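Long-range contact in uncharacterized protein (Rhodobacter sphaeroides, PDB 3PU2), which is of unknown function but belongs to the AHA1 family of the SRPBCC superfamily, named after activators of the Hsp90 ATPase: residues Thr13-Thr24 with Glu114-Tyr125. Residues are numbered along the deposited sequence; the frame is centred on the assembly and turned at random.
Sequences TRLEFRRHFAAT and EGGTELAMAVDY
Phe21 O accepts the backbone N-H of Thr117, with Phe21 O to Thr117 N at 2.8 Å, and a weak bond from Ala23 N, two residues on in the same chain. Beside it, the Thr117 hydroxyl donates to the carbonyl of Ala23, OG1 to O 2.6 Å; OG1 sits anti to the carbonyl carbon of Thr117 (chi1 -62°), which turns it to the chain where that chain leaves the sheet. Ala22 centres an inverse gamma turn there, and Thr24 then N-caps helix 25-33. From this end the ladder runs back antiparallel, strand 14-21 against 116-124 at 165°, with paired N-H and C=O groups at Phe21-Thr117, Arg19-Leu119, Phe17-Met121 and Leu15-Val123. In this helix-grip (Bet v 1-like) fold the first long strand, 14-21, pairs with the last, 116-124, and Phe21 and Arg19 reach the long helix 139-156: the Phe21 ring meets Tyr147 edge-to-face, and Arg19 forms a salt bridge with Asp151. On that same face the Phe21 ring turns its edge to Leu119, CE2 to CB 4.0 Å. Further along, Phe17 CD2 touches the selenomethionine methyl CE of Met121 at 4.2 Å, while Leu15 CD1 crosses to Tyr125 CE2 at 3.7 Å. The opposite face carries charge. Arg14 has CG anti to the backbone N (chi1 -175°) and its chain extended as far as NE, which lays it along Asp124, and NH1 meets the syn side of Asp124 OD1 at 2.6 Å in a salt bridge. The Ala122 methyl lies against one face of the guanidinium, out toward the NH2 rim. Cutting Arg14 back to an alanine would probably leave the Asp124 carboxylate without its charged mate here and the Ala122 methyl without that cover. Farther along the strand, Arg18 passes Glu118 at a slant, NE to OE2 3.8 Å, a long salt bridge of charges alone, with no N-H aimed at the oxygen.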
ATOM      1  N   THR A  13      -9.226  14.976   5.630  1.00 55.79           N
ATOM      2  CA  THR A  13      -9.496  14.018   4.569  1.00 62.99           C
ATOM      3  C   THR A  13      -8.210  13.362   4.101  1.00 63.98           C
ATOM      4  O   THR A  13      -8.169  12.803   3.009  1.00 63.46           O
ATOM      5  CB  THR A  13     -10.151  14.682   3.326  1.00 54.19           C
ATOM      6  OG1 THR A  13      -9.201  15.550   2.690  1.00 52.71           O
ATOM      7  CG2 THR A  13     -11.399  15.485   3.713  1.00 31.93           C
ATOM      8  N   ARG A  14      -7.168  13.403   4.927  1.00 54.58           N
ATOM      9  CA  ARG A  14      -5.882  12.836   4.538  1.00 48.49           C
ATOM     10  C   ARG A  14      -5.225  12.031   5.662  1.00 58.44           C
ATOM     11  O   ARG A  14      -5.180  12.486   6.802  1.00 66.67           O
ATOM     12  CB  ARG A  14      -4.971  13.986   4.110  1.00 37.25           C
ATOM     13  CG  ARG A  14      -3.622  13.603   3.565  1.00 44.77           C
ATOM     14  CD  ARG A  14      -2.745  14.839   3.454  1.00 53.94           C
ATOM     15  NE  ARG A  14      -1.421  14.552   2.909  1.00 52.02           N
ATOM     16  CZ  ARG A  14      -1.200  14.193   1.650  1.00 58.26           C
ATOM     17  NH1 ARG A  14      -2.219  14.079   0.814  1.00 47.97           N
ATOM     18  NH2 ARG A  14       0.038  13.966   1.219  1.00 67.28           N
ATOM     19  N   LEU A  15      -4.731  10.835   5.345  1.00 61.84           N
ATOM     20  CA  LEU A  15      -4.057   9.993   6.336  1.00 52.65           C
ATOM     21  C   LEU A  15      -2.617   9.786   5.919  1.00 47.23           C
ATOM     22  O   LEU A  15      -2.333   9.525   4.752  1.00 37.20           O
ATOM     23  CB  LEU A  15      -4.758   8.638   6.493  1.00 45.71           C
ATOM     24  CG  LEU A  15      -5.992   8.661   7.403  1.00 47.67           C
ATOM     25  CD1 LEU A  15      -6.726   7.328   7.344  1.00 30.10           C
ATOM     26  CD2 LEU A  15      -5.564   8.972   8.815  1.00 49.75           C
ATOM     27  N   GLU A  16      -1.709   9.911   6.877  1.00 52.31           N
ATOM     28  CA  GLU A  16      -0.290   9.768   6.593  1.00 70.25           C
ATOM     29  C   GLU A  16       0.351   8.652   7.408  1.00 71.80           C
ATOM     30  O   GLU A  16      -0.060   8.382   8.531  1.00 78.31           O
ATOM     31  CB  GLU A  16       0.411  11.105   6.866  1.00 87.64           C
ATOM     32  CG  GLU A  16       0.033  12.224   5.882  1.00 96.94           C
ATOM     33  CD  GLU A  16       0.360  13.625   6.397  1.00104.50           C
ATOM     34  OE1 GLU A  16       1.376  13.792   7.108  1.00108.12           O
ATOM     35  OE2 GLU A  16      -0.398  14.565   6.072  1.00104.98           O
ATOM     36  N   PHE A  17       1.348   7.995   6.825  1.00 68.91           N
ATOM     37  CA  PHE A  17       2.056   6.905   7.495  1.00 67.95           C
ATOM     38  C   PHE A  17       3.505   6.942   7.031  1.00 70.27           C
ATOM     39  O   PHE A  17       3.796   7.393   5.923  1.00 74.56           O
ATOM     40  CB  PHE A  17       1.457   5.536   7.125  1.00 68.05           C
ATOM     41  CG  PHE A  17      -0.016   5.411   7.400  1.00 65.91           C
ATOM     42  CD1 PHE A  17      -0.477   5.031   8.647  1.00 61.45           C
ATOM     43  CD2 PHE A  17      -0.944   5.685   6.401  1.00 72.88           C
ATOM     44  CE1 PHE A  17      -1.843   4.921   8.901  1.00 54.88           C
ATOM     45  CE2 PHE A  17      -2.316   5.578   6.647  1.00 71.60           C
ATOM     46  CZ  PHE A  17      -2.762   5.195   7.900  1.00 63.27           C
ATOM     47  N   ARG A  18       4.405   6.470   7.884  1.00 58.38           N
ATOM     48  CA  ARG A  18       5.826   6.429   7.571  1.00 64.84           C
ATOM     49  C   ARG A  18       6.398   5.175   8.212  1.00 63.15           C
ATOM     50  O   ARG A  18       6.025   4.814   9.325  1.00 68.81           O
ATOM     51  CB  ARG A  18       6.538   7.671   8.122  1.00 82.15           C
ATOM     52  CG  ARG A  18       6.036   8.993   7.549  1.00 97.83           C
ATOM     53  CD  ARG A  18       7.004  10.134   7.824  1.00110.39           C
ATOM     54  NE  ARG A  18       7.079  10.473   9.241  1.00127.80           N
ATOM     55  CZ  ARG A  18       7.879  11.410   9.744  1.00142.96           C
ATOM     56  NH1 ARG A  18       8.678  12.103   8.943  1.00150.79           N
ATOM     57  NH2 ARG A  18       7.871  11.660  11.047  1.00145.38           N
ATOM     58  N   ARG A  19       7.306   4.511   7.516  1.00 52.90           N
ATOM     59  CA  ARG A  19       7.894   3.294   8.041  1.00 52.77           C
ATOM     60  C   ARG A  19       9.286   3.050   7.464  1.00 51.54           C
ATOM     61  O   ARG A  19       9.524   3.264   6.279  1.00 44.60           O
ATOM     62  CB  ARG A  19       6.969   2.119   7.717  1.00 49.31           C
ATOM     63  CG  ARG A  19       7.556   0.730   7.944  1.00 61.51           C
ATOM     64  CD  ARG A  19       7.324   0.179   9.354  1.00 49.74           C
ATOM     65  NE  ARG A  19       7.105  -1.262   9.276  1.00 43.27           N
ATOM     66  CZ  ARG A  19       7.889  -2.195   9.799  1.00 63.30           C
ATOM     67  NH1 ARG A  19       8.982  -1.860  10.473  1.00 90.57           N
ATOM     68  NH2 ARG A  19       7.575  -3.471   9.635  1.00 56.36           N
ATOM     69  N   HIS A  20      10.205   2.603   8.313  1.00 46.69           N
ATOM     70  CA  HIS A  20      11.567   2.323   7.890  1.00 46.28           C
ATOM     71  C   HIS A  20      11.663   0.894   7.364  1.00 51.30           C
ATOM     72  O   HIS A  20      10.958   0.001   7.825  1.00 60.70           O
ATOM     73  CB  HIS A  20      12.520   2.493   9.066  1.00 78.75           C
ATOM     74  CG  HIS A  20      13.959   2.301   8.707  1.00 99.24           C
ATOM     75  ND1 HIS A  20      14.656   3.199   7.929  1.00107.58           N
ATOM     76  CD2 HIS A  20      14.829   1.312   9.015  1.00 99.19           C
ATOM     77  CE1 HIS A  20      15.897   2.771   7.774  1.00110.90           C
ATOM     78  NE2 HIS A  20      16.027   1.629   8.423  1.00104.57           N
ATOM     79  N   PHE A  21      12.542   0.682   6.398  1.00 46.06           N
ATOM     80  CA  PHE A  21      12.723  -0.629   5.798  1.00 49.58           C
ATOM     81  C   PHE A  21      14.207  -0.809   5.529  1.00 67.94           C
ATOM     82  O   PHE A  21      14.862   0.089   5.000  1.00 76.50           O
ATOM     83  CB  PHE A  21      11.948  -0.732   4.469  1.00 42.45           C
ATOM     84  CG  PHE A  21      10.468  -0.984   4.627  1.00 47.21           C
ATOM     85  CD1 PHE A  21       9.997  -2.234   5.025  1.00 44.45           C
ATOM     86  CD2 PHE A  21       9.547   0.030   4.402  1.00 53.24           C
ATOM     87  CE1 PHE A  21       8.629  -2.465   5.201  1.00 35.82           C
ATOM     88  CE2 PHE A  21       8.182  -0.193   4.579  1.00 47.13           C
ATOM     89  CZ  PHE A  21       7.727  -1.442   4.979  1.00 45.95           C
ATOM     90  N   ALA A  22      14.731  -1.978   5.882  1.00 55.55           N
ATOM     91  CA  ALA A  22      16.140  -2.272   5.685  1.00 61.19           C
ATOM     92  C   ALA A  22      16.424  -2.769   4.272  1.00 57.69           C
ATOM     93  O   ALA A  22      16.598  -3.968   4.058  1.00 53.64           O
ATOM     94  CB  ALA A  22      16.594  -3.309   6.706  1.00 58.70           C
ATOM     95  N   ALA A  23      16.476  -1.850   3.313  1.00 54.46           N
ATOM     96  CA  ALA A  23      16.746  -2.209   1.925  1.00 61.76           C
ATOM     97  C   ALA A  23      16.903  -0.963   1.062  1.00 65.47           C
ATOM     98  O   ALA A  23      16.405   0.101   1.403  1.00 51.17           O
ATOM     99  CB  ALA A  23      15.627  -3.078   1.386  1.00 59.21           C
ATOM    100  N   THR A  24      17.603  -1.093  -0.058  1.00 79.80           N
ATOM    101  CA  THR A  24      17.804   0.045  -0.945  1.00 81.31           C
ATOM    102  C   THR A  24      16.484   0.342  -1.638  1.00 69.01           C
ATOM    103  O   THR A  24      15.756  -0.573  -2.023  1.00 52.45           O
ATOM    104  CB  THR A  24      18.860  -0.254  -2.019  1.00 90.57           C
ATOM    105  OG1 THR A  24      18.321  -1.168  -2.980  1.00 92.01           O
ATOM    106  CG2 THR A  24      20.096  -0.870  -1.388  1.00 91.60           C
ATOM    107  N   GLU A 114      19.305   6.776   6.779  1.00 86.71           N
ATOM    108  CA  GLU A 114      20.388   5.936   7.267  1.00 95.38           C
ATOM    109  C   GLU A 114      19.787   4.652   7.813  1.00 86.08           C
ATOM    110  O   GLU A 114      18.886   4.687   8.654  1.00 79.69           O
ATOM    111  CB  GLU A 114      21.178   6.642   8.365  1.00119.37           C
ATOM    112  CG  GLU A 114      22.565   6.052   8.558  1.00139.46           C
ATOM    113  CD  GLU A 114      22.937   5.888  10.017  1.00150.13           C
ATOM    114  OE1 GLU A 114      22.261   5.103  10.717  1.00146.66           O
ATOM    115  OE2 GLU A 114      23.904   6.541  10.463  1.00156.21           O
ATOM    116  N   GLY A 115      20.285   3.520   7.326  1.00 96.18           N
ATOM    117  CA  GLY A 115      19.776   2.232   7.762  1.00 94.17           C
ATOM    118  C   GLY A 115      19.143   1.480   6.604  1.00 95.49           C
ATOM    119  O   GLY A 115      19.241   0.250   6.520  1.00 96.07           O
ATOM    120  N   GLY A 116      18.499   2.230   5.708  1.00 86.68           N
ATOM    121  CA  GLY A 116      17.851   1.646   4.543  1.00 83.62           C
ATOM    122  C   GLY A 116      16.992   2.725   3.898  1.00 83.80           C
ATOM    123  O   GLY A 116      17.505   3.747   3.446  1.00 87.43           O
ATOM    124  N   THR A 117      15.681   2.495   3.853  1.00 84.32           N
ATOM    125  CA  THR A 117      14.739   3.365   3.145  1.00 73.95           C
ATOM    126  C   THR A 117      13.568   3.717   4.061  1.00 76.04           C
ATOM    127  O   THR A 117      13.233   2.969   4.974  1.00 87.94           O
ATOM    128  CB  THR A 117      14.152   2.661   1.875  1.00 63.46           C
ATOM    129  OG1 THR A 117      15.203   2.356   0.951  1.00 75.62           O
ATOM    130  CG2 THR A 117      13.133   3.557   1.179  1.00 64.43           C
ATOM    131  N   GLU A 118      12.959   4.870   3.832  1.00 80.73           N
ATOM    132  CA  GLU A 118      11.796   5.252   4.612  1.00 75.65           C
ATOM    133  C   GLU A 118      10.649   5.386   3.627  1.00 64.45           C
ATOM    134  O   GLU A 118      10.775   6.077   2.619  1.00 51.70           O
ATOM    135  CB  GLU A 118      11.996   6.588   5.325  1.00 77.59           C
ATOM    136  CG  GLU A 118      10.704   7.109   5.946  1.00 84.64           C
ATOM    137  CD  GLU A 118      10.889   8.400   6.706  1.00 95.85           C
ATOM    138  OE1 GLU A 118      11.850   9.134   6.387  1.00 95.91           O
ATOM    139  OE2 GLU A 118      10.069   8.688   7.607  1.00100.71           O
ATOM    140  N   LEU A 119       9.539   4.714   3.910  1.00 70.59           N
ATOM    141  CA  LEU A 119       8.374   4.781   3.038  1.00 60.62           C
ATOM    142  C   LEU A 119       7.355   5.725   3.627  1.00 65.28           C
ATOM    143  O   LEU A 119       6.845   5.494   4.726  1.00 73.87           O
ATOM    144  CB  LEU A 119       7.726   3.405   2.865  1.00 49.73           C
ATOM    145  CG  LEU A 119       6.398   3.357   2.089  1.00 45.56           C
ATOM    146  CD1 LEU A 119       6.616   3.834   0.671  1.00 52.54           C
ATOM    147  CD2 LEU A 119       5.852   1.947   2.059  1.00 44.14           C
ATOM    148  N   ALA A 120       7.084   6.804   2.900  1.00 65.56           N
ATOM    149  CA  ALA A 120       6.090   7.781   3.321  1.00 59.74           C
ATOM    150  C   ALA A 120       4.866   7.527   2.443  1.00 56.38           C
ATOM    151  O   ALA A 120       4.961   7.527   1.209  1.00 59.51           O
ATOM    152  CB  ALA A 120       6.609   9.190   3.120  1.00 66.08           C
HETATM  153  N   MSE A 121       3.726   7.292   3.085  1.00 48.33           N
HETATM  154  CA  MSE A 121       2.492   7.020   2.377  1.00 40.94           C
HETATM  155  C   MSE A 121       1.370   7.939   2.829  1.00 53.17           C
HETATM  156  O   MSE A 121       1.223   8.216   4.016  1.00 63.97           O
HETATM  157  CB  MSE A 121       2.086   5.565   2.595  1.00 50.37           C
HETATM  158  CG  MSE A 121       0.703   5.245   2.049  1.00 67.06           C
HETATM  159 SE   MSE A 121       0.288   3.370   2.011  0.78102.94          SE
HETATM  160  CE  MSE A 121      -1.437   3.457   2.863  1.00 64.84           C
ATOM    161  N   ALA A 122       0.578   8.407   1.869  1.00 49.23           N
ATOM    162  CA  ALA A 122      -0.547   9.293   2.147  1.00 42.15           C
ATOM    163  C   ALA A 122      -1.758   8.862   1.327  1.00 44.72           C
ATOM    164  O   ALA A 122      -1.629   8.445   0.161  1.00 42.06           O
ATOM    165  CB  ALA A 122      -0.190  10.708   1.797  1.00 48.93           C
ATOM    166  N   VAL A 123      -2.934   8.974   1.934  1.00 48.84           N
ATOM    167  CA  VAL A 123      -4.163   8.592   1.268  1.00 54.58           C
ATOM    168  C   VAL A 123      -5.133   9.752   1.394  1.00 54.70           C
ATOM    169  O   VAL A 123      -5.487  10.140   2.507  1.00 53.49           O
ATOM    170  CB  VAL A 123      -4.776   7.324   1.921  1.00 42.31           C
ATOM    171  CG1 VAL A 123      -5.993   6.867   1.147  1.00 44.92           C
ATOM    172  CG2 VAL A 123      -3.752   6.222   1.953  1.00 36.78           C
ATOM    173  N   ASP A 124      -5.532  10.329   0.261  1.00 49.33           N
ATOM    174  CA  ASP A 124      -6.481  11.432   0.283  1.00 42.23           C
ATOM    175  C   ASP A 124      -7.843  10.815   0.036  1.00 34.31           C
ATOM    176  O   ASP A 124      -8.023  10.071  -0.928  1.00 34.28           O
ATOM    177  CB  ASP A 124      -6.184  12.456  -0.817  1.00 55.80           C
ATOM    178  CG  ASP A 124      -4.932  13.267  -0.547  1.00 78.06           C
ATOM    179  OD1 ASP A 124      -4.804  13.815   0.575  1.00 89.54           O
ATOM    180  OD2 ASP A 124      -4.086  13.364  -1.468  1.00 77.94           O
ATOM    181  N   TYR A 125      -8.795  11.129   0.905  1.00 34.20           N
ATOM    182  CA  TYR A 125     -10.155  10.608   0.819  1.00 42.15           C
ATOM    183  C   TYR A 125     -11.145  11.598   0.207  1.00 58.46           C
ATOM    184  O   TYR A 125     -10.867  12.795   0.114  1.00 70.35           O
ATOM    185  CB  TYR A 125     -10.609  10.175   2.218  1.00 45.20           C
ATOM    186  CG  TYR A 125      -9.824   8.987   2.734  1.00 47.39           C
ATOM    187  CD1 TYR A 125     -10.166   7.680   2.357  1.00 41.46           C
ATOM    188  CD2 TYR A 125      -8.691   9.162   3.525  1.00 42.05           C
ATOM    189  CE1 TYR A 125      -9.397   6.585   2.747  1.00 40.05           C
ATOM    190  CE2 TYR A 125      -7.911   8.065   3.917  1.00 37.48           C
ATOM    191  CZ  TYR A 125      -8.274   6.789   3.514  1.00 40.99           C
ATOM    192  OH  TYR A 125      -7.479   5.725   3.815  1.00 54.31           O
TER